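Local coordinates for mutual gliding-motility protein MglA (Myxococcus xanthus DK 1622, PDB 6H17) that acts as a small GTPase, an intracellular switch that coordinates social and adventurous gliding and controls the direction and speed of movement, at residues N34-A38 with E39-K43; R121-L124 with A125-G128; A157-H160 with R161-E165; V183-L186 with V187-L191. All coordinates share one frame; numbering follows the deposited sequence. Where two conformers were deposited one is given.

Interaction 1: N34-A38 with E39-K43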
loop_
_atom_site.group_PDB
_atom_site.type_symbol
_atom_site.label_atom_id
_atom_site.label_comp_id
_atom_site.label_asym_id
_atom_site.label_seq_id
_atom_site.Cartn_x
_atom_site.Cartn_y
_atom_site.Cartn_z
ATOM N N ASN A 34 -12.371 7.405 -6.249
ATOM C CA ASN A 34 -13.378 8.447 -6.402
ATOM C C ASN A 34 -12.822 9.664 -7.119
ATOM O O ASN A 34 -13.551 10.339 -7.865
ATOM C CB ASN A 34 -13.923 8.853 -5.030
ATOM C CG ASN A 34 -14.800 7.801 -4.415
ATOM O OD1 ASN A 34 -15.268 6.896 -5.092
ATOM N ND2 ASN A 34 -15.048 7.926 -3.114
ATOM N N LYS A 35 -11.559 9.997 -6.870
ATOM C CA LYS A 35 -10.978 11.246 -7.334
ATOM C C LYS A 35 -10.038 11.109 -8.525
ATOM O O LYS A 35 -9.490 12.119 -8.975
ATOM C CB LYS A 35 -10.287 11.974 -6.179
ATOM C CG LYS A 35 -11.231 12.391 -5.089
ATOM C CD LYS A 35 -12.310 13.335 -5.558
ATOM C CE LYS A 35 -13.156 13.770 -4.372
ATOM N NZ LYS A 35 -13.566 15.188 -4.488
ATOM N N THR A 36 -9.875 9.931 -9.086
ATOM C CA THR A 36 -9.059 9.768 -10.280
ATOM C C THR A 36 -9.935 9.939 -11.505
ATOM O O THR A 36 -11.092 9.520 -11.525
ATOM C CB THR A 36 -8.397 8.390 -10.271
ATOM O OG1 THR A 36 -7.434 8.358 -9.224
ATOM C CG2 THR A 36 -7.691 8.098 -11.580
ATOM N N ALA A 37 -9.355 10.533 -12.548
ATOM C CA ALA A 37 -10.058 10.707 -13.809
ATOM C C ALA A 37 -10.502 9.363 -14.372
ATOM O O ALA A 37 -9.781 8.366 -14.295
ATOM C CB ALA A 37 -9.122 11.395 -14.802
ATOM N N ALA A 38 -11.692 9.339 -14.974
ATOM C CA ALA A 38 -12.232 8.084 -15.472
ATOM C C ALA A 38 -11.315 7.433 -16.502
ATOM O O ALA A 38 -11.317 6.207 -16.647
ATOM C CB ALA A 38 -13.622 8.318 -16.065
ATOM N N GLU A 39 -10.524 8.234 -17.233
ATOM C CA GLU A 39 -9.716 7.698 -18.320
ATOM C C GLU A 39 -8.451 6.990 -17.853
ATOM O O GLU A 39 -7.811 6.311 -18.665
ATOM C CB GLU A 39 -9.303 8.822 -19.277
ATOM C CG GLU A 39 -10.423 9.335 -20.158
ATOM C CD GLU A 39 -11.430 10.156 -19.396
ATOM O OE1 GLU A 39 -11.022 10.846 -18.438
ATOM O OE2 GLU A 39 -12.628 10.107 -19.758
ATOM N N THR A 40 -8.055 7.147 -16.588
ATOM C CA THR A 40 -6.820 6.557 -16.094
ATOM C C THR A 40 -7.054 5.572 -14.962
ATOM O O THR A 40 -6.097 5.215 -14.258
ATOM C CB THR A 40 -5.837 7.634 -15.626
ATOM O OG1 THR A 40 -6.387 8.329 -14.499
ATOM C CG2 THR A 40 -5.529 8.624 -16.743
ATOM N N LYS A 41 -8.291 5.141 -14.743
ATOM C CA LYS A 41 -8.583 4.182 -13.690
ATOM C C LYS A 41 -9.463 3.074 -14.235
ATOM O O LYS A 41 -10.277 3.279 -15.141
ATOM C CB LYS A 41 -9.293 4.829 -12.506
ATOM C CG LYS A 41 -10.739 5.223 -12.794
ATOM C CD LYS A 41 -11.296 6.055 -11.687
ATOM C CE LYS A 41 -12.763 6.334 -11.893
ATOM N NZ LYS A 41 -13.257 7.327 -10.914
ATOM N N GLY A 42 -9.292 1.897 -13.670
ATOM C CA GLY A 42 -10.279 0.851 -13.748
ATOM C C GLY A 42 -11.206 0.914 -12.553
ATOM O O GLY A 42 -11.262 1.905 -11.817
ATOM N N LYS A 43 -11.929 -0.169 -12.346
ATOM C CA LYS A 43 -12.943 -0.253 -11.305
ATOM C C LYS A 43 -12.358 -0.747 -9.991
ATOM O O LYS A 43 -11.606 -1.728 -9.956
ATOM C CB LYS A 43 -14.044 -1.203 -11.763
ATOM C CG LYS A 43 -15.258 -1.185 -10.891
ATOM C CD LYS A 43 -16.347 -2.076 -11.460
ATOM C CE LYS A 43 -17.543 -2.143 -10.539
ATOM N NZ LYS A 43 -18.636 -2.922 -11.176
#

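Interaction 2: R121-L124 with A125-G128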
loop_
_atom_site.group_PDB
_atom_site.type_symbol
_atom_site.label_atom_id
_atom_site.label_comp_id
_atom_site.label_asym_id
_atom_site.label_seq_id
_atom_site.Cartn_x
_atom_site.Cartn_y
_atom_site.Cartn_z
ATOM N N ARG A 121 7.624 -7.081 7.483
ATOM C CA ARG A 121 9.025 -7.442 7.277
ATOM C C ARG A 121 9.197 -8.953 7.211
ATOM O O ARG A 121 9.898 -9.469 6.333
ATOM C CB ARG A 121 9.867 -6.835 8.399
ATOM C CG ARG A 121 11.362 -7.047 8.235
ATOM C CD ARG A 121 12.128 -6.544 9.450
ATOM N NE ARG A 121 12.023 -7.467 10.578
ATOM C CZ ARG A 121 12.736 -8.585 10.695
ATOM N NH1 ARG A 121 13.600 -8.920 9.750
ATOM N NH2 ARG A 121 12.580 -9.368 11.754
ATOM N N ILE A 122 8.550 -9.680 8.129
ATOM C CA ILE A 122 8.669 -11.128 8.171
ATOM C C ILE A 122 8.055 -11.759 6.935
ATOM O O ILE A 122 8.635 -12.674 6.341
ATOM C CB ILE A 122 8.020 -11.659 9.469
ATOM C CG1 ILE A 122 8.824 -11.242 10.700
ATOM C CG2 ILE A 122 7.825 -13.177 9.371
ATOM C CD1 ILE A 122 10.189 -11.889 10.817
ATOM N N ASN A 123 6.880 -11.294 6.527
ATOM C CA ASN A 123 6.224 -11.899 5.372
ATOM C C ASN A 123 7.018 -11.648 4.105
ATOM O O ASN A 123 7.092 -12.527 3.234
ATOM C CB ASN A 123 4.784 -11.408 5.254
ATOM C CG ASN A 123 3.866 -12.124 6.220
ATOM O OD1 ASN A 123 4.211 -13.174 6.777
ATOM N ND2 ASN A 123 2.696 -11.575 6.433
ATOM N N LEU A 124 7.595 -10.452 3.963
ATOM C CA LEU A 124 8.479 -10.219 2.822
ATOM C C LEU A 124 9.663 -11.176 2.852
ATOM O O LEU A 124 10.007 -11.769 1.828
ATOM C CB LEU A 124 8.924 -8.764 2.766
ATOM C CG LEU A 124 7.819 -7.776 2.365
ATOM C CD1 LEU A 124 8.276 -6.364 2.576
ATOM C CD2 LEU A 124 7.405 -7.978 0.908
ATOM N N ALA A 125 10.276 -11.383 4.027
ATOM C CA ALA A 125 11.389 -12.326 4.117
ATOM C C ALA A 125 10.948 -13.744 3.783
ATOM O O ALA A 125 11.711 -14.508 3.168
ATOM C CB ALA A 125 11.998 -12.274 5.523
ATOM N N GLU A 126 9.748 -14.140 4.183
ATOM C CA GLU A 126 9.250 -15.485 3.922
ATOM C C GLU A 126 8.854 -15.741 2.478
ATOM O O GLU A 126 8.463 -16.889 2.166
ATOM C CB GLU A 126 8.071 -15.809 4.821
ATOM C CG GLU A 126 8.533 -15.909 6.238
ATOM C CD GLU A 126 7.433 -16.075 7.248
ATOM O OE1 GLU A 126 7.732 -16.369 8.409
ATOM O OE2 GLU A 126 6.241 -15.877 6.875
ATOM N N GLN A 127 8.914 -14.739 1.596
ATOM C CA GLN A 127 8.781 -14.967 0.164
ATOM C C GLN A 127 10.042 -14.531 -0.570
ATOM O O GLN A 127 10.031 -14.414 -1.801
ATOM C CB GLN A 127 7.520 -14.307 -0.391
ATOM C CG GLN A 127 7.524 -12.815 -0.321
ATOM C CD GLN A 127 6.303 -12.183 -0.980
ATOM O OE1 GLN A 127 5.180 -12.676 -0.849
ATOM N NE2 GLN A 127 6.518 -11.097 -1.697
ATOM N N GLY A 128 11.138 -14.325 0.159
ATOM C CA GLY A 128 12.420 -14.020 -0.440
ATOM C C GLY A 128 12.691 -12.559 -0.700
ATOM O O GLY A 128 13.670 -12.239 -1.385
#

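Interaction 3: A157-H160 with R161-E165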
loop_
_atom_site.group_PDB
_atom_site.type_symbol
_atom_site.label_atom_id
_atom_site.label_comp_id
_atom_site.label_asym_id
_atom_site.label_seq_id
_atom_site.Cartn_x
_atom_site.Cartn_y
_atom_site.Cartn_z
ATOM N N ALA A 157 8.958 6.079 16.150
ATOM C CA ALA A 157 8.493 4.735 16.447
ATOM C C ALA A 157 8.521 3.813 15.234
ATOM O O ALA A 157 8.750 2.613 15.384
ATOM C CB ALA A 157 7.065 4.792 16.980
ATOM N N LEU A 158 8.246 4.335 14.027
ATOM C CA LEU A 158 7.930 3.492 12.882
ATOM C C LEU A 158 8.790 3.728 11.651
ATOM O O LEU A 158 8.641 2.973 10.684
ATOM C CB LEU A 158 6.458 3.680 12.467
ATOM C CG LEU A 158 5.423 3.327 13.527
ATOM C CD1 LEU A 158 4.041 3.818 13.097
ATOM C CD2 LEU A 158 5.386 1.843 13.840
ATOM N N ASN A 159 9.640 4.749 11.627
ATOM C CA ASN A 159 10.392 5.089 10.420
ATOM C C ASN A 159 11.858 5.311 10.755
ATOM O O ASN A 159 12.408 6.393 10.584
ATOM C CB ASN A 159 9.815 6.315 9.717
ATOM C CG ASN A 159 10.389 6.515 8.333
ATOM O OD1 ASN A 159 11.120 5.664 7.815
ATOM N ND2 ASN A 159 10.060 7.636 7.722
ATOM N N HIS A 160 12.512 4.243 11.200
ATOM C CA HIS A 160 13.891 4.352 11.653
ATOM C C HIS A 160 14.855 4.617 10.505
ATOM O O HIS A 160 15.931 5.190 10.729
ATOM C CB HIS A 160 14.284 3.066 12.387
ATOM C CG HIS A 160 13.479 2.808 13.625
ATOM N ND1 HIS A 160 13.505 1.603 14.295
ATOM C CD2 HIS A 160 12.626 3.603 14.315
ATOM C CE1 HIS A 160 12.703 1.667 15.343
ATOM N NE2 HIS A 160 12.161 2.871 15.380
ATOM N N ARG A 161 14.504 4.213 9.287
ATOM C CA ARG A 161 15.365 4.381 8.126
ATOM C C ARG A 161 15.046 5.624 7.303
ATOM O O ARG A 161 15.616 5.797 6.220
ATOM C CB ARG A 161 15.279 3.157 7.216
ATOM C CG ARG A 161 15.861 1.872 7.781
ATOM C CD ARG A 161 15.989 0.808 6.688
ATOM N NE ARG A 161 14.913 -0.188 6.703
ATOM C CZ ARG A 161 13.691 -0.004 6.201
ATOM N NH1 ARG A 161 13.347 1.151 5.650
ATOM N NH2 ARG A 161 12.800 -0.982 6.263
ATOM N N ASN A 162 14.133 6.471 7.774
ATOM C CA ASN A 162 13.778 7.721 7.099
ATOM C C ASN A 162 13.453 7.510 5.623
ATOM O O ASN A 162 13.919 8.224 4.732
ATOM C CB ASN A 162 14.843 8.795 7.317
ATOM C CG ASN A 162 14.849 9.314 8.745
ATOM O OD1 ASN A 162 13.936 10.032 9.160
ATOM N ND2 ASN A 162 15.869 8.940 9.508
ATOM N N ILE A 163 12.600 6.531 5.368
ATOM C CA ILE A 163 12.008 6.392 4.046
ATOM C C ILE A 163 10.883 7.408 3.886
ATOM O O ILE A 163 10.497 8.075 4.866
ATOM C CB ILE A 163 11.616 4.938 3.750
ATOM C CG1 ILE A 163 10.778 4.335 4.858
ATOM C CG2 ILE A 163 12.872 4.059 3.594
ATOM C CD1 ILE A 163 9.354 4.673 4.764
ATOM N N PRO A 164 10.340 7.588 2.689
ATOM C CA PRO A 164 9.366 8.666 2.491
ATOM C C PRO A 164 8.147 8.457 3.373
ATOM O O PRO A 164 7.621 7.341 3.474
ATOM C CB PRO A 164 9.020 8.569 1.001
ATOM C CG PRO A 164 10.257 7.960 0.395
ATOM C CD PRO A 164 10.731 6.962 1.411
ATOM N N GLU A 165 7.674 9.539 3.995
ATOM C CA GLU A 165 6.555 9.486 4.929
ATOM C C GLU A 165 5.578 10.608 4.621
ATOM O O GLU A 165 5.983 11.708 4.225
ATOM C CB GLU A 165 7.024 9.598 6.381
ATOM C CG GLU A 165 7.790 10.878 6.687
ATOM C CD GLU A 165 8.185 10.996 8.144
ATOM O OE1 GLU A 165 8.615 9.994 8.754
ATOM O OE2 GLU A 165 8.036 12.095 8.705
HETATM O O HOH W 1 11.932 2.943 8.098
#

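Interaction 4: V183-L186 with V187-L191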
loop_
_atom_site.group_PDB
_atom_site.type_symbol
_atom_site.label_atom_id
_atom_site.label_comp_id
_atom_site.label_asym_id
_atom_site.label_seq_id
_atom_site.Cartn_x
_atom_site.Cartn_y
_atom_site.Cartn_z
ATOM N N VAL A 183 5.198 6.178 -4.033
ATOM C CA VAL A 183 5.563 4.772 -4.202
ATOM C C VAL A 183 5.582 4.384 -5.679
ATOM O O VAL A 183 6.439 3.607 -6.111
ATOM C CB VAL A 183 4.688 3.843 -3.345
ATOM C CG1 VAL A 183 3.300 3.697 -3.921
ATOM C CG2 VAL A 183 5.382 2.471 -3.209
ATOM N N ALA A 184 4.660 4.928 -6.475
ATOM C CA ALA A 184 4.628 4.595 -7.896
ATOM C C ALA A 184 5.887 5.069 -8.599
ATOM O O ALA A 184 6.437 4.354 -9.450
ATOM C CB ALA A 184 3.390 5.187 -8.571
ATOM N N LYS A 185 6.388 6.253 -8.236
ATOM C CA LYS A 185 7.629 6.747 -8.826
ATOM C C LYS A 185 8.809 5.854 -8.451
ATOM O O LYS A 185 9.665 5.568 -9.294
ATOM C CB LYS A 185 7.860 8.192 -8.397
ATOM C CG LYS A 185 9.116 8.829 -8.971
ATOM C CD LYS A 185 9.173 10.312 -8.636
ATOM C CE LYS A 185 10.378 10.964 -9.295
ATOM N NZ LYS A 185 10.618 12.348 -8.800
ATOM N N LEU A 186 8.879 5.399 -7.195
ATOM C CA LEU A 186 9.947 4.488 -6.800
ATOM C C LEU A 186 9.893 3.187 -7.595
ATOM O O LEU A 186 10.933 2.662 -8.005
ATOM C CB LEU A 186 9.863 4.191 -5.304
ATOM C CG LEU A 186 10.177 5.371 -4.391
ATOM C CD1 LEU A 186 9.895 4.980 -2.932
ATOM C CD2 LEU A 186 11.599 5.854 -4.549
ATOM N N VAL A 187 8.690 2.649 -7.814
ATOM C CA VAL A 187 8.541 1.422 -8.594
ATOM C C VAL A 187 8.992 1.647 -10.031
ATOM O O VAL A 187 9.702 0.819 -10.609
ATOM C CB VAL A 187 7.084 0.924 -8.511
ATOM C CG1 VAL A 187 6.832 -0.153 -9.553
ATOM C CG2 VAL A 187 6.780 0.418 -7.107
ATOM N N LEU A 188 8.578 2.761 -10.637
ATOM C CA LEU A 188 8.980 3.037 -12.017
ATOM C C LEU A 188 10.489 3.185 -12.138
ATOM O O LEU A 188 11.086 2.729 -13.123
ATOM C CB LEU A 188 8.274 4.292 -12.518
ATOM C CG LEU A 188 6.799 4.137 -12.865
ATOM C CD1 LEU A 188 6.190 5.524 -13.036
ATOM C CD2 LEU A 188 6.580 3.327 -14.120
ATOM N N THR A 189 11.120 3.855 -11.176
ATOM C CA THR A 189 12.573 4.008 -11.220
ATOM C C THR A 189 13.250 2.645 -11.222
ATOM O O THR A 189 14.228 2.431 -11.957
ATOM C CB THR A 189 13.031 4.866 -10.043
ATOM O OG1 THR A 189 12.527 6.196 -10.203
ATOM C CG2 THR A 189 14.555 4.905 -9.960
ATOM N N GLU A 190 12.736 1.700 -10.429
ATOM C CA GLU A 190 13.317 0.359 -10.411
ATOM C C GLU A 190 13.116 -0.347 -11.747
ATOM O O GLU A 190 14.042 -0.992 -12.257
ATOM C CB GLU A 190 12.737 -0.467 -9.264
ATOM C CG GLU A 190 13.204 -0.024 -7.887
ATOM C CD GLU A 190 14.711 0.156 -7.807
ATOM O OE1 GLU A 190 15.437 -0.822 -8.084
ATOM O OE2 GLU A 190 15.170 1.281 -7.496
ATOM N N LEU A 191 11.926 -0.230 -12.336
ATOM C CA LEU A 191 11.692 -0.811 -13.655
ATOM C C LEU A 191 12.711 -0.301 -14.663
ATOM O O LEU A 191 13.282 -1.078 -15.435
ATOM C CB LEU A 191 10.289 -0.462 -14.133
ATOM C CG LEU A 191 9.155 -1.267 -13.516
ATOM C CD1 LEU A 191 7.840 -0.664 -13.954
ATOM C CD2 LEU A 191 9.262 -2.725 -13.926
HETATM O O HOH W 2 13.360 3.093 -6.654
#

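Interaction 1: N34-A38 with E39-K43
Thr36 and Lys41 run past each other in opposite directions where the chain leaves helix 25-35, and between them they show how a lysine can close off a helix end. The chain of Lys41 sets out from the position between its backbone N and carbonyl carbon (chi1 72°) and is extended from there on, which carries the ammonium group back over the turn. Along the way CD of Lys41 passes 3.5 Å from O of Thr36, and NZ of Lys41 then donates to that same O at 3.1 Å, tilted 19° from the carbonyl plane. The same NZ is also hydrogen-bonded to the carbonyl of Tyr33, whose ring receives it in a cation-pi contact, so one ammonium group serves two carbonyls near the helix terminus, and its charge probably offsets the negative end of the helix dipole.

Helix 25-35 follows the P-loop, and the loop after it, leading to strand 45-49, corresponds in position to the first switch region of Ras-like GTPases, as judged from the shared fold. Thr36, the first residue to leave helical geometry, turns OG1 back to the carbonyl of Ile32 (chi1 -68°). The same rotation sets CG2 anti to the backbone N, where CG2 of Thr36 touches CB of Lys41 at 3.8 Å and lies only 3.2 Å from OG1 of Thr40; the two threonine side chains meet at a slant. In the same turn the backbone closes on itself, N of Thr40 donating to O of Ala37 at 3.1 Å.

Interaction 2: R121-L124 with A125-G128
Glu126 holds CG beside its own backbone N and anti to its carbonyl carbon (chi1 -68°), then runs extended, while Ile122 one turn earlier sets CG2 anti to its backbone N; together these torsions bring the carboxylate over the isoleucine methyl. OE1 of Glu126 lies 3.3 Å from CG2 of Ile122, and CG of Glu126 rests 3.2 Å from O of Ile122. OE2 of Glu126 comes 3.4 Å from OD1 of Asn123, the amide and carboxylate planes 44° apart. Two acceptors cannot bond to each other, and each group finds its partner elsewhere: OE2 of Glu126 forms a salt bridge with Lys90, and ND2 of Asn123 donates to Tyr18 and Asp86. The lysine's charge would probably ease the approach of the two oxygens.

Gln127 takes a different course, its CG standing between the backbone N and the carbonyl carbon (chi1 65°). The extended chain lies alongside Leu124, pointing the same way, with CG of Gln127 3.4 Å from O of Leu124, and its amide NE2 reaches the carbonyl of Leu93 at the end of helix 86-93. Leu124 itself is buried against Val96, Tyr129 and Leu131.

In the backbone, N of Glu126 still makes a regular helical bond to O of Ile122 at 2.8 Å. One residue later the pattern changes: N of Gln127 bonds only weakly to O of Asn123 and turns to O of Leu124 at 3.2 Å. Gly128, at positive phi, completes the ending of helix 110-125 as the C-prime residue of a Schellman motif, its N bonded to O of Ala125 while Tyr129 N goes to O of Leu124.

Interaction 3: A157-H160 with R161-E165
Asn159 reaches into the loop 161-165 and holds it through one flat amide. CB of Asn159 lies 4.0 Å from OE1 of Glu165, and with CG turned anti to the backbone N (chi1 -168°) the amide is directed at the backbone of residues 161-163. OD1 of Asn159 receives N of Ile163 at 3.0 Å, in the carbonyl plane and on a lone pair. OD1 of Asn159 also accepts from a water, 2.9 Å away, which in turn takes the N-H of Arg161, while CG1 of Ile163 packs 3.3 Å from OD1 of Asn159.

At the tip, ND2 of Asn159 makes two bonds close to its amide plane, to O of Ile163 at 2.9 Å and to OE1 of Glu165 at 3.0 Å, which is met on its anti side. A buried amide is thus satisfied at both ends. The backbone adds a type I beta turn, N of Asn162 donating to O of Asn159 at 3.3 Å.

Glu165 is itself positioned by Tyr140 and by a salt bridge to Arg155. The loop joins helix 151-158, whose Leu158 packs on helix 110-125, to strand 165-167, with Ile163 resting against Tyr136 and Ile138 of the adjacent parallel strand 136-141.

Interaction 4: V183-L186 with V187-L191
The carboxylate of Glu190 is the flat side-chain group here, and it meets Leu186 at one oxygen, through water. OE2 of Glu190 accepts from a water at 2.7 Å; the water donates also to O of Leu186, at 2.8 Å. The chain of Glu190 is bent at its second torsion (chi2 -49°), which brings the carboxylate round to the bridging water, and its CG passes 3.5 Å from O of Leu186. That carbonyl thus serves two donors, the water and N of Glu190.

The flat peptide groups repeat the usual alpha-helical step of four residues: N of Val187 bonds to O of Val183, and N of Leu188 to O of Ala184 at 2.9 Å. Helix 176-193 is the C-terminal helix of the small-GTPase fold and lies along the central sheet, touching strands 10-18, 71-78 and 136-141 and the loops beside them. Val183 and Leu186 touch Val137, Val187 packs on Cys13, Ile15 and Phe74, and Leu188 reaches Phe74 and Ile67.

Farther round the helix, O of Lys185 takes N of Thr189 at 2.9 Å, and OG1 of Thr189, held beside its own backbone N (chi1 -66°), lies 3.1 Å from that same O of Lys185. Branched side chains lean on the carbonyls one turn back as well: CG2 of Val187 sits 3.4 Å from O of Val183, and CG of Leu188 equally close, 3.4 Å, to O of Ala184.

In the fold
The four contacts follow one another along the chain. Interactions 1, 2 and 3 each mark the place where a helix gives way to a loop, helices 25-35, 110-125 and 151-158 in turn, whereas interaction 4 lies within helix 176-193. Interactions 1 and 2 lie on opposite sides of the chain's centre, their own centres about 32 Å apart, and interaction 3 is likewise opposite interaction 1. Nearest to one another are interactions 3 and 4, about 4 Å between closest atoms without meeting; both touch strand 136-141. Phe177 of helix 176-193 also meets Thr36 of interaction 1. Three helix ends and one helix interior are thus spread around the sheet of a single GTPase domain.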